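Local structure of type II secretion system protein C (Vibrio cholerae, 2I6V) at residues V7-V12 / Y21-G26; A45-D50 / E69-V74. The protein is a component of the type II secretion system, probably required for cholera toxin export through the outer membrane, represented here by its PDZ domain. One frame throughout, in Å; residues are numbered along the deposited sequence.

Both contacts are antiparallel strand pairings in the one sheet of this PDZ domain, and they belong to neighbouring strands, 17-25 and 42-46, without touching each other; their centres lie about 14 Å apart, on opposite sides of the chain's centre. Interaction 1 pairs the two arms of the 7-14/17-25 hairpin and is largely a surface contact, with only Val7 and Val23 buried, arginine and serine side chains on one face and Leu9, Gln11 and the Tyr21 ring on the other. Interaction 2 joins strands distant in sequence and is partly buried, setting Leu46, Met70 and Leu72 into the interior. Its main-chain pairing ends in a side-chain amide, whereas interaction 1 relies on backbone bonds throughout. Each has a water bridging polar groups.

Interaction 1. Residues V7-V12 / Y21-G26; sequences VRLSQV and YRVSPG
Arg8 and Ser24 face each other as a hydrogen-bonded pair in the antiparallel beta hairpin formed by strands 7-14 and 17-25 of the PDZ domain. Arg8 N donates to Ser24 O at 2.9 Å, 36° out of the carbonyl plane, and Ser24 N returns a bond to Arg8 O. Two residues on, Ser10 and Arg22 make a second reciprocal pair, with Arg22 N 2.8 Å from Ser10 O; here both donors lie in the carbonyl planes. The CA of Leu9 adds a CA-H...O contact to Arg22 O between the two pairs.

The tight apolar part lies at Val7 and Val23, both buried. Their side chains cross at about a right angle, Val7 CG2 meeting Val23 CG1 at 3.8 Å. With CG2 opposite the main-chain nitrogen and CG1 near +60° (chi1 69°), it is the CG2 branch of Val7 that reaches Val23, and it also approaches the carbonyl oxygen of Ser24. Helix 29-34 closes over Val23 through Phe32, and Leu37 covers Val7.

Packing is looser farther along the face of Val23. Leu9 sits on the surface, its CD2 4.1 Å from Val23 CG2 and its CB 4.0 Å from Tyr21 CB. Gln11 runs beside the tyrosine, pointing the same way, and touches ring atom CE1 through CG; its OE1 turns to Lys13.

The other face, bearing Arg8, Ser10, Arg22 and Ser24, is polar. The extended chain of Arg8 passes the carbonyl of Pro25, with CD 3.4 Å from Pro25 O, and Gly26 C lies over one face of its guanidinium. Arg22 leads away to a salt bridge with Asp39. A water joins the serine hydroxyls across the strands, 2.9 Å from Ser10 OG and 2.7 Å from Ser24 OG, and donates a weak bond to Arg22 O.

Interaction 2. Residues A45-D50 / E69-V74; sequences ALNGLD and EMSLTV
Asn47 reaches across to strand 69-76 with both its backbone and its side chain, gripping the two polar main-chain atoms of Ser71. Asn47 N donates to Ser71 O at 2.7 Å, in the carbonyl plane, while Asn47 OD1 accepts from Ser71 N nearly along its own C=O axis. CG lies beside the backbone nitrogen of Asn47 (chi1 -67°), which swings the amide toward the opposite strand and lets OD1 take the place of a backbone carbonyl. The same oxygen lies 3.3 Å from Met70 CA. This happens just where the chain leaves regular pairing for a type I' turn, Leu46 to Leu49, closed by reciprocal backbone bonds between those two residues.

Before the turn the pairing is antiparallel. Thr73 N binds Ala45 O at 2.9 Å, whereas the return bond from Ala45 N to Thr73 O is long and weak. Leu46 and Leu72 form the next, non-hydrogen-bonded pair; CG anti to the backbone nitrogen in both (chi1 -171° and -175°) brings the side-chain ends nearer the opposite segment, so that their CD1 methyls come within 4.1 Å. Leu46 CD1 also lies against Ser71 O and packs on Met70 CE at 3.7 Å; a bend at chi3 of the methionine carries that methyl back toward the leucine.

On the other face, Ala45 CB rests 3.8 Å from both CB and OG1 of Thr73. A water accepts from Gly48 N, donates to Thr73 OG1 and bonds to Ser71 OG, tying the turn to the strand; Thr73 OG1 is also bonded to Asp82.

Strand 69-76 lies between strands 42-46 and 79-86 in the sheet, with Met70 touching Ile85 of the latter, while helix 54-62 packs Leu60 and Phe61 on Leu46 and also covers Asn47 through Leu60.

Interaction 1. Residues V7-V12 / Y21-G26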
ATOM      1  N   VAL A   7      -4.243   4.830   4.483  1.00 10.26           N
ATOM      2  CA  VAL A   7      -4.740   3.539   4.040  1.00 10.24           C
ATOM      3  C   VAL A   7      -4.725   2.512   5.165  1.00  9.42           C
ATOM      4  O   VAL A   7      -3.927   2.611   6.112  1.00 11.10           O
ATOM      5  CB  VAL A   7      -3.903   3.021   2.832  1.00 10.98           C
ATOM      6  CG1 VAL A   7      -2.482   2.640   3.283  1.00 11.26           C
ATOM      7  CG2 VAL A   7      -4.594   1.841   2.174  1.00 12.60           C
ATOM      8  N   ARG A   8      -5.623   1.536   5.062  1.00  9.21           N
ATOM      9  CA  ARG A   8      -5.586   0.360   5.918  1.00 10.34           C
ATOM     10  C   ARG A   8      -5.426  -0.860   5.026  1.00 10.95           C
ATOM     11  O   ARG A   8      -5.954  -0.894   3.907  1.00 10.94           O
ATOM     12  CB  ARG A   8      -6.846   0.268   6.787  1.00 11.94           C
ATOM     13  CG  ARG A   8      -6.795   1.263   7.947  1.00 14.19           C
ATOM     14  CD  ARG A   8      -8.084   1.385   8.738  1.00 16.82           C
ATOM     15  NE  ARG A   8      -8.000   2.605   9.536  1.00 20.40           N
ATOM     16  CZ  ARG A   8      -9.012   3.186  10.167  1.00 22.32           C
ATOM     17  NH1 ARG A   8      -8.786   4.300  10.857  1.00 20.06           N
ATOM     18  NH2 ARG A   8     -10.229   2.650  10.138  1.00 22.01           N
ATOM     19  N   LEU A   9      -4.684  -1.853   5.516  1.00  9.96           N
ATOM     20  CA  LEU A   9      -4.376  -3.037   4.716  1.00  9.73           C
ATOM     21  C   LEU A   9      -4.740  -4.317   5.448  1.00 10.30           C
ATOM     22  O   LEU A   9      -4.587  -4.413   6.667  1.00 10.34           O
ATOM     23  CB  LEU A   9      -2.887  -3.070   4.376  1.00  9.50           C
ATOM     24  CG  LEU A   9      -2.322  -1.865   3.621  1.00 10.26           C
ATOM     25  CD1 LEU A   9      -0.818  -2.015   3.499  1.00 11.34           C
ATOM     26  CD2 LEU A   9      -2.982  -1.763   2.249  1.00  9.98           C
ATOM     27  N   SER A  10      -5.219  -5.300   4.700  1.00  9.23           N
ATOM     28  CA  SER A  10      -5.440  -6.647   5.246  1.00  8.57           C
ATOM     29  C   SER A  10      -4.915  -7.697   4.270  1.00 10.43           C
ATOM     30  O   SER A  10      -4.917  -7.488   3.061  1.00 10.42           O
ATOM     31  CB  SER A  10      -6.923  -6.892   5.574  1.00 11.63           C
ATOM     32  OG  SER A  10      -7.758  -6.764   4.431  1.00 12.36           O
ATOM     33  N   GLN A  11      -4.448  -8.826   4.799  1.00  9.56           N
ATOM     34  CA  GLN A  11      -3.843  -9.846   3.947  1.00 10.31           C
ATOM     35  C   GLN A  11      -4.856 -10.547   3.068  1.00 10.79           C
ATOM     36  O   GLN A  11      -5.987 -10.831   3.487  1.00 12.05           O
ATOM     37  CB  GLN A  11      -3.156 -10.926   4.792  1.00 10.32           C
ATOM     38  CG  GLN A  11      -2.003 -10.415   5.621  1.00  9.80           C
ATOM     39  CD  GLN A  11      -1.421 -11.507   6.499  1.00 12.71           C
ATOM     40  OE1 GLN A  11      -2.122 -12.460   6.872  1.00 12.06           O
ATOM     41  NE2 GLN A  11      -0.147 -11.374   6.842  1.00 12.58           N
ATOM     42  N   VAL A  12      -4.421 -10.848   1.852  1.00  8.97           N
ATOM     43  CA  VAL A  12      -5.120 -11.781   0.987  1.00 10.46           C
ATOM     44  C   VAL A  12      -4.140 -12.934   0.783  1.00 12.62           C
ATOM     45  O   VAL A  12      -3.056 -12.737   0.232  1.00 11.82           O
ATOM     46  CB  VAL A  12      -5.487 -11.119  -0.352  1.00 10.28           C
ATOM     47  CG1 VAL A  12      -6.047 -12.151  -1.323  1.00 13.69           C
ATOM     48  CG2 VAL A  12      -6.507 -10.002  -0.108  1.00 11.72           C
ATOM     49  N   TYR A  21      -2.422  -7.267  -0.550  1.00  9.28           N
ATOM     50  CA  TYR A  21      -3.179  -6.660   0.554  1.00  8.39           C
ATOM     51  C   TYR A  21      -4.413  -5.917   0.061  1.00 10.93           C
ATOM     52  O   TYR A  21      -4.323  -5.071  -0.833  1.00 10.77           O
ATOM     53  CB  TYR A  21      -2.292  -5.722   1.393  1.00  8.07           C
ATOM     54  CG  TYR A  21      -1.144  -6.464   2.017  1.00 10.42           C
ATOM     55  CD1 TYR A  21      -1.207  -6.891   3.338  1.00 11.05           C
ATOM     56  CD2 TYR A  21      -0.021  -6.778   1.272  1.00  9.36           C
ATOM     57  CE1 TYR A  21      -0.166  -7.606   3.903  1.00  8.50           C
ATOM     58  CE2 TYR A  21       1.034  -7.491   1.825  1.00  8.91           C
ATOM     59  CZ  TYR A  21       0.952  -7.901   3.142  1.00 10.25           C
ATOM     60  OH  TYR A  21       2.002  -8.613   3.682  1.00 10.75           O
ATOM     61  N   ARG A  22      -5.564  -6.252   0.630  1.00  9.12           N
ATOM     62  CA  ARG A  22      -6.783  -5.517   0.336  1.00  8.61           C
ATOM     63  C   ARG A  22      -6.680  -4.134   0.946  1.00 10.41           C
ATOM     64  O   ARG A  22      -6.313  -3.977   2.112  1.00  9.63           O
ATOM     65  CB  ARG A  22      -8.001  -6.209   0.943  1.00  8.45           C
ATOM     66  CG  ARG A  22      -9.320  -5.665   0.422  1.00  9.49           C
ATOM     67  CD  ARG A  22     -10.479  -6.147   1.297  1.00  8.18           C
ATOM     68  NE  ARG A  22     -11.781  -5.694   0.799  1.00 11.28           N
ATOM     69  CZ  ARG A  22     -12.262  -4.461   0.957  1.00 13.29           C
ATOM     70  NH1 ARG A  22     -11.535  -3.532   1.590  1.00 10.86           N
ATOM     71  NH2 ARG A  22     -13.455  -4.148   0.458  1.00 11.23           N
ATOM     72  N   VAL A  23      -7.034  -3.136   0.150  1.00  7.22           N
ATOM     73  CA  VAL A  23      -7.040  -1.749   0.589  1.00  8.78           C
ATOM     74  C   VAL A  23      -8.392  -1.337   1.180  1.00  9.96           C
ATOM     75  O   VAL A  23      -9.443  -1.587   0.577  1.00 10.02           O
ATOM     76  CB  VAL A  23      -6.757  -0.826  -0.620  1.00  8.13           C
ATOM     77  CG1 VAL A  23      -7.119   0.614  -0.322  1.00 11.98           C
ATOM     78  CG2 VAL A  23      -5.305  -0.958  -1.084  1.00  8.79           C
ATOM     79  N   SER A  24      -8.347  -0.695   2.351  1.00  9.54           N
ATOM     80  CA  SER A  24      -9.520  -0.077   2.978  1.00  9.85           C
ATOM     81  C   SER A  24      -9.177   1.376   3.283  1.00  9.78           C
ATOM     82  O   SER A  24      -8.010   1.738   3.356  1.00  8.58           O
ATOM     83  CB  SER A  24      -9.900  -0.790   4.286  1.00 10.61           C
ATOM     84  OG  SER A  24     -10.333  -2.130   4.051  1.00 12.66           O
ATOM     85  N   PRO A  25     -10.196   2.215   3.466  1.00 10.35           N
ATOM     86  CA  PRO A  25      -9.922   3.619   3.783  1.00 10.81           C
ATOM     87  C   PRO A  25      -9.056   3.793   5.034  1.00 13.19           C
ATOM     88  O   PRO A  25      -9.215   3.062   6.015  1.00 12.80           O
ATOM     89  CB  PRO A  25     -11.320   4.205   4.005  1.00  9.61           C
ATOM     90  CG  PRO A  25     -12.216   3.322   3.157  1.00 11.28           C
ATOM     91  CD  PRO A  25     -11.638   1.938   3.368  1.00 11.33           C
ATOM     92  N   GLY A  26      -8.131   4.748   4.975  1.00 13.67           N
ATOM     93  CA  GLY A  26      -7.345   5.104   6.134  1.00 15.06           C
ATOM     94  C   GLY A  26      -8.110   6.043   7.048  1.00 12.89           C
ATOM     95  O   GLY A  26      -9.330   6.250   6.911  1.00 14.16           O
TER
HETATM   96  O   HOH W   1      -8.699  -4.190   3.627  1.00 17.19           O

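Interaction 2. Residues A45-D50 / E69-V74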
ATOM      1  N   ALA A  45       2.489  -3.760  -4.613  1.00 10.55           N
ATOM      2  CA  ALA A  45       3.866  -3.301  -4.447  1.00 11.87           C
ATOM      3  C   ALA A  45       3.927  -1.965  -3.735  1.00 12.96           C
ATOM      4  O   ALA A  45       2.966  -1.192  -3.753  1.00 13.43           O
ATOM      5  CB  ALA A  45       4.560  -3.212  -5.801  1.00 12.23           C
ATOM      6  N   LEU A  46       5.077  -1.694  -3.128  1.00 12.22           N
ATOM      7  CA  LEU A  46       5.336  -0.428  -2.462  1.00 13.17           C
ATOM      8  C   LEU A  46       6.707   0.044  -2.932  1.00 15.16           C
ATOM      9  O   LEU A  46       7.693  -0.677  -2.782  1.00 13.27           O
ATOM     10  CB  LEU A  46       5.323  -0.644  -0.944  1.00 15.43           C
ATOM     11  CG  LEU A  46       5.356   0.562  -0.014  1.00 14.96           C
ATOM     12  CD1 LEU A  46       4.342   1.617  -0.450  1.00 20.48           C
ATOM     13  CD2 LEU A  46       5.073   0.096   1.423  1.00 17.50           C
ATOM     14  N   ASN A  47       6.769   1.235  -3.531  1.00 13.76           N
ATOM     15  CA  ASN A  47       8.005   1.693  -4.175  1.00 16.30           C
ATOM     16  C   ASN A  47       8.599   0.676  -5.160  1.00 15.65           C
ATOM     17  O   ASN A  47       9.824   0.580  -5.311  1.00 15.92           O
ATOM     18  CB  ASN A  47       9.054   2.071  -3.127  1.00 17.79           C
ATOM     19  CG  ASN A  47       8.656   3.282  -2.315  1.00 23.41           C
ATOM     20  OD1 ASN A  47       7.608   3.887  -2.549  1.00 24.47           O
ATOM     21  ND2 ASN A  47       9.495   3.647  -1.353  1.00 23.90           N
ATOM     22  N   GLY A  48       7.734  -0.091  -5.822  1.00 12.48           N
ATOM     23  CA  GLY A  48       8.175  -1.055  -6.831  1.00 14.02           C
ATOM     24  C   GLY A  48       8.646  -2.378  -6.252  1.00 13.58           C
ATOM     25  O   GLY A  48       9.025  -3.293  -6.982  1.00 17.39           O
ATOM     26  N   LEU A  49       8.612  -2.478  -4.930  1.00 10.70           N
ATOM     27  CA  LEU A  49       9.054  -3.664  -4.230  1.00 11.56           C
ATOM     28  C   LEU A  49       7.833  -4.486  -3.813  1.00 13.90           C
ATOM     29  O   LEU A  49       6.769  -3.943  -3.512  1.00 13.78           O
ATOM     30  CB  LEU A  49       9.875  -3.276  -3.004  1.00 11.67           C
ATOM     31  CG  LEU A  49      11.203  -2.558  -3.298  1.00 13.49           C
ATOM     32  CD1 LEU A  49      11.642  -1.715  -2.115  1.00 15.48           C
ATOM     33  CD2 LEU A  49      12.277  -3.567  -3.687  1.00 15.06           C
ATOM     34  N   ASP A  50       8.006  -5.801  -3.779  1.00 13.83           N
ATOM     35  CA  ASP A  50       6.888  -6.716  -3.554  1.00 14.10           C
ATOM     36  C   ASP A  50       6.424  -6.660  -2.094  1.00 13.01           C
ATOM     37  O   ASP A  50       7.187  -6.968  -1.189  1.00 13.42           O
ATOM     38  CB  ASP A  50       7.348  -8.124  -3.954  1.00 13.20           C
ATOM     39  CG  ASP A  50       6.222  -9.148  -3.980  1.00 16.16           C
ATOM     40  OD1 ASP A  50       5.188  -8.970  -3.291  1.00 14.90           O
ATOM     41  OD2 ASP A  50       6.408 -10.157  -4.694  1.00 16.48           O
ATOM     42  N   GLU A  69       8.010  10.602   0.206  1.00 19.04           N
ATOM     43  CA  GLU A  69       6.928  10.123  -0.645  1.00 19.81           C
ATOM     44  C   GLU A  69       7.074   8.628  -0.857  1.00 19.01           C
ATOM     45  O   GLU A  69       8.162   8.079  -0.677  1.00 18.27           O
ATOM     46  CB  GLU A  69       6.950  10.838  -2.000  1.00 20.07           C
ATOM     47  CG  GLU A  69       8.265  10.668  -2.755  1.00 23.28           C
ATOM     48  CD  GLU A  69       8.395  11.585  -3.966  1.00 26.69           C
ATOM     49  OE1 GLU A  69       7.572  12.510  -4.127  1.00 29.61           O
ATOM     50  OE2 GLU A  69       9.336  11.376  -4.762  1.00 31.04           O
ATOM     51  N   MET A  70       5.976   7.979  -1.238  1.00 17.88           N
ATOM     52  CA  MET A  70       5.969   6.548  -1.551  1.00 18.99           C
ATOM     53  C   MET A  70       5.011   6.301  -2.703  1.00 16.70           C
ATOM     54  O   MET A  70       4.076   7.071  -2.911  1.00 15.57           O
ATOM     55  CB  MET A  70       5.458   5.732  -0.369  1.00 16.24           C
ATOM     56  CG  MET A  70       6.232   5.865   0.903  1.00 25.05           C
ATOM     57  SD  MET A  70       5.676   4.600   2.053  1.00 29.62           S
ATOM     58  CE  MET A  70       3.916   4.582   1.757  1.00 22.82           C
ATOM     59  N   SER A  71       5.230   5.222  -3.447  1.00 16.22           N
ATOM     60  CA  SER A  71       4.243   4.796  -4.438  1.00 15.78           C
ATOM     61  C   SER A  71       3.677   3.449  -4.044  1.00 17.93           C
ATOM     62  O   SER A  71       4.413   2.545  -3.643  1.00 20.99           O
ATOM     63  CB  SER A  71       4.861   4.689  -5.825  1.00 18.34           C
ATOM     64  OG  SER A  71       5.631   3.506  -5.911  1.00 25.95           O
ATOM     65  N   LEU A  72       2.366   3.315  -4.166  1.00 13.69           N
ATOM     66  CA  LEU A  72       1.695   2.056  -3.899  1.00 12.94           C
ATOM     67  C   LEU A  72       1.105   1.588  -5.220  1.00 12.81           C
ATOM     68  O   LEU A  72       0.325   2.308  -5.839  1.00 12.34           O
ATOM     69  CB  LEU A  72       0.586   2.289  -2.879  1.00 13.69           C
ATOM     70  CG  LEU A  72      -0.206   1.115  -2.319  1.00 15.09           C
ATOM     71  CD1 LEU A  72       0.675   0.189  -1.481  1.00 15.14           C
ATOM     72  CD2 LEU A  72      -1.345   1.666  -1.474  1.00 16.14           C
ATOM     73  N   THR A  73       1.491   0.394  -5.664  1.00 10.58           N
ATOM     74  CA  THR A  73       0.941  -0.151  -6.892  1.00 10.72           C
ATOM     75  C   THR A  73      -0.300  -0.940  -6.516  1.00 11.63           C
ATOM     76  O   THR A  73      -0.229  -1.840  -5.679  1.00 12.15           O
ATOM     77  CB  THR A  73       1.938  -1.089  -7.604  1.00 10.49           C
ATOM     78  OG1 THR A  73       3.144  -0.372  -7.910  1.00 11.89           O
ATOM     79  CG2 THR A  73       1.330  -1.627  -8.905  1.00 13.63           C
ATOM     80  N   VAL A  74      -1.431  -0.607  -7.127  1.00 10.49           N
ATOM     81  CA  VAL A  74      -2.662  -1.360  -6.842  1.00 10.44           C
ATOM     82  C   VAL A  74      -3.252  -1.977  -8.101  1.00 11.82           C
ATOM     83  O   VAL A  74      -3.003  -1.498  -9.208  1.00 11.77           O
ATOM     84  CB  VAL A  74      -3.737  -0.491  -6.163  1.00  9.49           C
ATOM     85  CG1 VAL A  74      -3.192   0.119  -4.865  1.00 12.31           C
ATOM     86  CG2 VAL A  74      -4.240   0.596  -7.119  1.00 11.52           C
TER
HETATM   87  O   HOH W   2       4.978   0.622  -6.079  1.00 16.73           O